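Local coordinates for glycoside hydrolase family 88 protein (Bacteroides vulgatus, PDB 4Q88) that is of unknown function but belongs to glycoside hydrolase family 88 and is probably a hydrolase, at residues Pro268-Ser273 and Ile318-Pro323; Gly274-Thr279 and Ile344-Leu349. All blocks are in the same frame, centred on the assembly; numbering follows the deposited sequence.

Contact 1. Residues Pro268-Ser273 and Ile318-Pro323; sequences PGPETS and IGYIQP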
loop_
_atom_site.group_PDB
_atom_site.type_symbol
_atom_site.label_atom_id
_atom_site.label_comp_id
_atom_site.label_asym_id
_atom_site.label_seq_id
_atom_site.Cartn_x
_atom_site.Cartn_y
_atom_site.Cartn_z
ATOM N N PRO A 268 14.810 14.787 7.853
ATOM C CA PRO A 268 14.470 14.625 9.249
ATOM C C PRO A 268 12.978 14.738 9.571
ATOM O O PRO A 268 12.203 15.293 8.806
ATOM C CB PRO A 268 15.257 15.759 9.942
ATOM C CG PRO A 268 15.343 16.819 8.901
ATOM C CD PRO A 268 15.470 16.084 7.592
ATOM N N GLY A 269 12.620 14.222 10.727
ATOM C CA GLY A 269 11.347 14.544 11.381
ATOM C C GLY A 269 10.255 13.592 10.971
ATOM O O GLY A 269 10.456 12.698 10.147
ATOM N N PRO A 270 9.089 13.796 11.530
ATOM C CA PRO A 270 7.945 12.934 11.233
ATOM C C PRO A 270 7.606 12.812 9.762
ATOM O O PRO A 270 7.685 13.800 8.990
ATOM C CB PRO A 270 6.782 13.628 11.918
ATOM C CG PRO A 270 7.314 14.716 12.739
ATOM C CD PRO A 270 8.765 14.904 12.463
ATOM N N GLU A 271 7.164 11.604 9.390
ATOM C CA GLU A 271 6.512 11.347 8.120
ATOM C C GLU A 271 5.443 10.262 8.387
ATOM O O GLU A 271 5.699 9.297 9.097
ATOM C CB GLU A 271 7.495 10.933 7.010
ATOM C CG GLU A 271 6.913 11.129 5.603
ATOM C CD GLU A 271 5.926 10.027 5.175
ATOM O OE1 GLU A 271 6.238 8.858 5.460
ATOM O OE2 GLU A 271 4.865 10.350 4.540
ATOM N N THR A 272 4.247 10.488 7.869
ATOM C CA THR A 272 3.085 9.665 8.224
ATOM C C THR A 272 2.828 8.458 7.314
ATOM O O THR A 272 2.302 7.442 7.792
ATOM C CB THR A 272 1.849 10.550 8.286
ATOM O OG1 THR A 272 2.017 11.453 9.391
ATOM C CG2 THR A 272 0.544 9.737 8.448
ATOM N N SER A 273 3.030 8.609 6.016
ATOM C CA SER A 273 2.543 7.578 5.097
ATOM C C SER A 273 3.327 6.296 5.241
ATOM O O SER A 273 2.730 5.224 5.351
ATOM C CB SER A 273 2.511 8.054 3.652
ATOM O OG SER A 273 3.799 8.445 3.178
ATOM N N ILE A 318 -5.256 14.204 8.027
ATOM C CA ILE A 318 -4.071 13.445 8.395
ATOM C C ILE A 318 -2.864 14.221 7.816
ATOM O O ILE A 318 -2.775 14.425 6.599
ATOM C CB ILE A 318 -4.069 12.046 7.777
ATOM C CG1 ILE A 318 -5.340 11.282 8.179
ATOM C CG2 ILE A 318 -2.852 11.255 8.247
ATOM C CD1 ILE A 318 -5.545 11.170 9.688
ATOM N N GLY A 319 -1.976 14.637 8.689
ATOM C CA GLY A 319 -0.857 15.503 8.298
ATOM C C GLY A 319 0.488 14.765 8.211
ATOM O O GLY A 319 0.575 13.548 8.424
ATOM N N TYR A 320 1.523 15.540 7.890
ATOM C CA TYR A 320 2.886 15.034 7.748
ATOM C C TYR A 320 3.025 13.940 6.685
ATOM O O TYR A 320 3.926 13.125 6.771
ATOM C CB TYR A 320 3.489 14.537 9.072
ATOM C CG TYR A 320 3.569 15.551 10.182
ATOM C CD1 TYR A 320 4.667 16.392 10.306
ATOM C CD2 TYR A 320 2.529 15.705 11.094
ATOM C CE1 TYR A 320 4.745 17.328 11.343
ATOM C CE2 TYR A 320 2.595 16.632 12.131
ATOM C CZ TYR A 320 3.705 17.441 12.255
ATOM O OH TYR A 320 3.726 18.354 13.318
ATOM N N ILE A 321 2.209 14.010 5.643
ATOM C CA ILE A 321 2.339 13.080 4.512
ATOM C C ILE A 321 3.313 13.630 3.485
ATOM O O ILE A 321 3.095 14.702 2.867
ATOM C CB ILE A 321 0.969 12.744 3.899
ATOM C CG1 ILE A 321 0.096 12.038 4.938
ATOM C CG2 ILE A 321 1.163 11.847 2.636
ATOM C CD1 ILE A 321 -1.375 12.059 4.620
ATOM N N GLN A 322 4.403 12.893 3.237
ATOM C CA GLN A 322 5.422 13.316 2.259
ATOM C C GLN A 322 4.706 13.451 0.896
ATOM O O GLN A 322 3.980 12.551 0.488
ATOM C CB GLN A 322 6.516 12.262 2.111
ATOM C CG GLN A 322 7.541 12.620 1.034
ATOM C CD GLN A 322 8.675 11.616 0.931
ATOM O OE1 GLN A 322 8.626 10.520 1.474
ATOM N NE2 GLN A 322 9.723 12.003 0.238
ATOM N N PRO A 323 4.936 14.536 0.179
ATOM C CA PRO A 323 4.237 14.738 -1.114
ATOM C C PRO A 323 4.790 13.824 -2.206
ATOM O O PRO A 323 5.816 13.152 -2.013
ATOM C CB PRO A 323 4.548 16.190 -1.468
ATOM C CG PRO A 323 5.648 16.584 -0.579
ATOM C CD PRO A 323 5.523 15.788 0.675
HETATM O O HOH W 1 8.277 8.348 3.301
#
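Glu271 and Gln322 meet through a carboxylate oxygen and a backbone amide. Gln322 N gives a nearly straight bond (175°) to the anti lone pair of Glu271 OE2, 2.9 Å away. The same oxygen takes two bonds from its own helix start. Ser273 OG reaches the syn side of Glu271 OE2 at 2.6 Å, and Ser273 N comes from above the carboxylate plane. Glu271 OE1 accepts from Gly274 N, so both oxygens grip the helix start. The chain of Glu271 leaves with CG anti to the backbone N (chi1 -160°) and bends at chi2, which brings the carboxylate back over the helix start. An alanine here would remove the carboxylate, and Ser273 N and Gln322 N would probably lose their shared acceptor.

The tight part continues at Thr272. Thr272 N donates to Tyr320 O at 2.9 Å, and Thr272 OG1 to Gly319 O at 2.7 Å. Thr272 CG2 packs on Ile318 CG2, and Ile321 lies against Thr272 and Ser273. Arg210 binds Ser273 OG and Gln322 O.

The looser side is formed by the partly exposed Pro270, Tyr320 and Gln322. Pro270 CB lies obliquely to the Tyr320 ring, 3.8 Å from Tyr320 CD1. Water 1 donates to Gln322 OE1 and, weakly, to Glu271 OE1. Trp208 also bonds Gln322 OE1. The arrangement is an N-cap: Glu271 caps helix 272-287 and ties it to the loop between helices 293-311 and 341-358.

Contact 2. Residues Gly274-Thr279 and Ile344-Leu349; sequences GTALFT and IGAFLL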
loop_
_atom_site.group_PDB
_atom_site.type_symbol
_atom_site.label_atom_id
_atom_site.label_comp_id
_atom_site.label_asym_id
_atom_site.label_seq_id
_atom_site.Cartn_x
_atom_site.Cartn_y
_atom_site.Cartn_z
ATOM N N GLY A 274 4.652 6.374 5.318
ATOM C CA GLY A 274 5.430 5.170 5.615
ATOM C C GLY A 274 5.055 4.547 6.951
ATOM O O GLY A 274 4.678 3.361 7.051
ATOM N N THR A 275 5.018 5.395 7.957
ATOM C CA THR A 275 4.643 4.993 9.293
ATOM C C THR A 275 3.320 4.262 9.289
ATOM O O THR A 275 3.211 3.232 9.956
ATOM C CB THR A 275 4.587 6.209 10.247
ATOM O OG1 THR A 275 5.880 6.863 10.235
ATOM C CG2 THR A 275 4.229 5.819 11.593
ATOM N N ALA A 276 2.328 4.782 8.573
ATOM C CA ALA A 276 0.971 4.168 8.648
ATOM C C ALA A 276 0.969 2.798 7.970
ATOM O O ALA A 276 0.371 1.833 8.473
ATOM C CB ALA A 276 -0.053 5.083 7.976
ATOM N N LEU A 277 1.659 2.696 6.843
ATOM C CA LEU A 277 1.792 1.404 6.147
ATOM C C LEU A 277 2.507 0.366 6.997
ATOM O O LEU A 277 2.078 -0.813 7.076
ATOM C CB LEU A 277 2.464 1.569 4.810
ATOM C CG LEU A 277 1.625 2.402 3.800
ATOM C CD1 LEU A 277 2.557 2.917 2.731
ATOM C CD2 LEU A 277 0.508 1.571 3.230
ATOM N N PHE A 278 3.577 0.790 7.650
ATOM C CA PHE A 278 4.287 -0.129 8.565
ATOM C C PHE A 278 3.372 -0.559 9.715
ATOM O O PHE A 278 3.342 -1.718 10.101
ATOM C CB PHE A 278 5.522 0.503 9.146
ATOM C CG PHE A 278 6.631 0.799 8.124
ATOM C CD1 PHE A 278 6.974 -0.121 7.164
ATOM C CD2 PHE A 278 7.343 1.966 8.210
ATOM C CE1 PHE A 278 8.022 0.103 6.291
ATOM C CE2 PHE A 278 8.363 2.235 7.309
ATOM C CZ PHE A 278 8.695 1.307 6.329
ATOM N N THR A 279 2.645 0.400 10.294
ATOM C CA THR A 279 1.800 0.097 11.436
ATOM C C THR A 279 0.745 -0.936 11.035
ATOM O O THR A 279 0.427 -1.856 11.822
ATOM C CB THR A 279 1.171 1.399 11.989
ATOM O OG1 THR A 279 2.232 2.298 12.361
ATOM C CG2 THR A 279 0.304 1.113 13.192
ATOM N N ILE A 344 -4.307 9.222 3.672
ATOM C CA ILE A 344 -5.538 8.945 4.410
ATOM C C ILE A 344 -5.885 7.480 4.237
ATOM O O ILE A 344 -6.199 6.812 5.198
ATOM C CB ILE A 344 -6.677 9.818 3.923
ATOM C CG1 ILE A 344 -6.355 11.278 4.294
ATOM C CG2 ILE A 344 -8.020 9.336 4.497
ATOM C CD1 ILE A 344 -7.280 12.312 3.718
ATOM N N GLY A 345 -5.709 6.968 3.030
ATOM C CA GLY A 345 -5.893 5.528 2.813
ATOM C C GLY A 345 -5.021 4.649 3.728
ATOM O O GLY A 345 -5.513 3.704 4.401
ATOM N N ALA A 346 -3.730 4.954 3.727
ATOM C CA ALA A 346 -2.790 4.259 4.609
ATOM C C ALA A 346 -3.134 4.361 6.098
ATOM O O ALA A 346 -3.139 3.336 6.818
ATOM C CB ALA A 346 -1.384 4.748 4.350
ATOM N N PHE A 347 -3.492 5.573 6.552
ATOM C CA PHE A 347 -3.967 5.788 7.907
ATOM C C PHE A 347 -5.176 4.896 8.261
ATOM O O PHE A 347 -5.164 4.220 9.270
ATOM C CB PHE A 347 -4.291 7.247 8.139
ATOM C CG PHE A 347 -4.752 7.559 9.548
ATOM C CD1 PHE A 347 -6.070 7.351 9.922
ATOM C CD2 PHE A 347 -3.859 8.018 10.498
ATOM C CE1 PHE A 347 -6.489 7.629 11.244
ATOM C CE2 PHE A 347 -4.271 8.308 11.790
ATOM C CZ PHE A 347 -5.560 8.098 12.152
ATOM N N LEU A 348 -6.139 4.835 7.362
ATOM C CA LEU A 348 -7.321 3.973 7.581
ATOM C C LEU A 348 -6.987 2.494 7.668
ATOM O O LEU A 348 -7.583 1.774 8.487
ATOM C CB LEU A 348 -8.404 4.238 6.527
ATOM C CG LEU A 348 -9.015 5.626 6.540
ATOM C CD1 LEU A 348 -9.807 5.822 5.259
ATOM C CD2 LEU A 348 -9.895 5.851 7.726
ATOM N N LEU A 349 -6.042 1.997 6.865
ATOM C CA LEU A 349 -5.629 0.604 7.001
ATOM C C LEU A 349 -5.126 0.379 8.427
ATOM O O LEU A 349 -5.545 -0.567 9.113
ATOM C CB LEU A 349 -4.499 0.252 5.983
ATOM C CG LEU A 349 -4.795 0.299 4.479
ATOM C CD1 LEU A 349 -3.507 -0.002 3.680
ATOM C CD2 LEU A 349 -5.876 -0.692 4.127
#
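Ala276 and Ala346 face each other where two buried helices pack, and their CB atoms are 3.9 Å apart. The short segments run in roughly the same direction, with axes 7.9 Å apart at closest approach and an angle of 29° between them. Small side chains at the crossing permit this close approach.

The contacts between the helices are apolar. Ala276 CB sits over the backbone of the other helix, 3.7 Å from Ala346 C and 3.8 Å from Phe347 N. Leu277 covers the Ala346 methyl with its branch carbon CG and with CD2. Its CG is anti to the carbonyl carbon (chi1 -66°), and the end of the side chain turns nearer to the second helix than its CB direction suggests. Leu277 CD2 also meets Leu349 CD1 more loosely, at 4.3 Å.

Polar bonds do not link the two segments. Thr279 OG1 donates to Thr275 O at 2.8 Å, and Thr279 N reaches that oxygen from the opposite face of its plane. Thr275 OG1 bonds Glu271 O and Trp257 N.

Both helices probably belong to the (alpha/alpha)6 barrel of the six-hairpin glycosidases. Other helices pack around the pair. Leu277 touches Trp214 and Ala217 of helix 209-225. Thr279 packs on Leu307 of helix 293-311. Ile344 and Leu348 rest on helix 13-30, and Phe347 lies between that helix and Leu307.

In the fold
Both contacts use helix 272-287, and their centres are 11 Å apart. Contact 1 holds its start, and contact 2 the turns that follow. Contact 2 lies deeper, about 8 Å from the centre of the chain, against about 15 Å for contact 1. Contact 1 is also mostly buried, but some of its residues are partly exposed. The chemistry follows the place. At the N-terminal end of the helix, backbone groups of a loop are met by two polar side chains and a backbone amide. In the interior, methyl groups pack between two helices. Ile318 is one of the links between them: its CD1 lies 3.7 Å from Phe347 CD2, and its CG1 packs on Ile344.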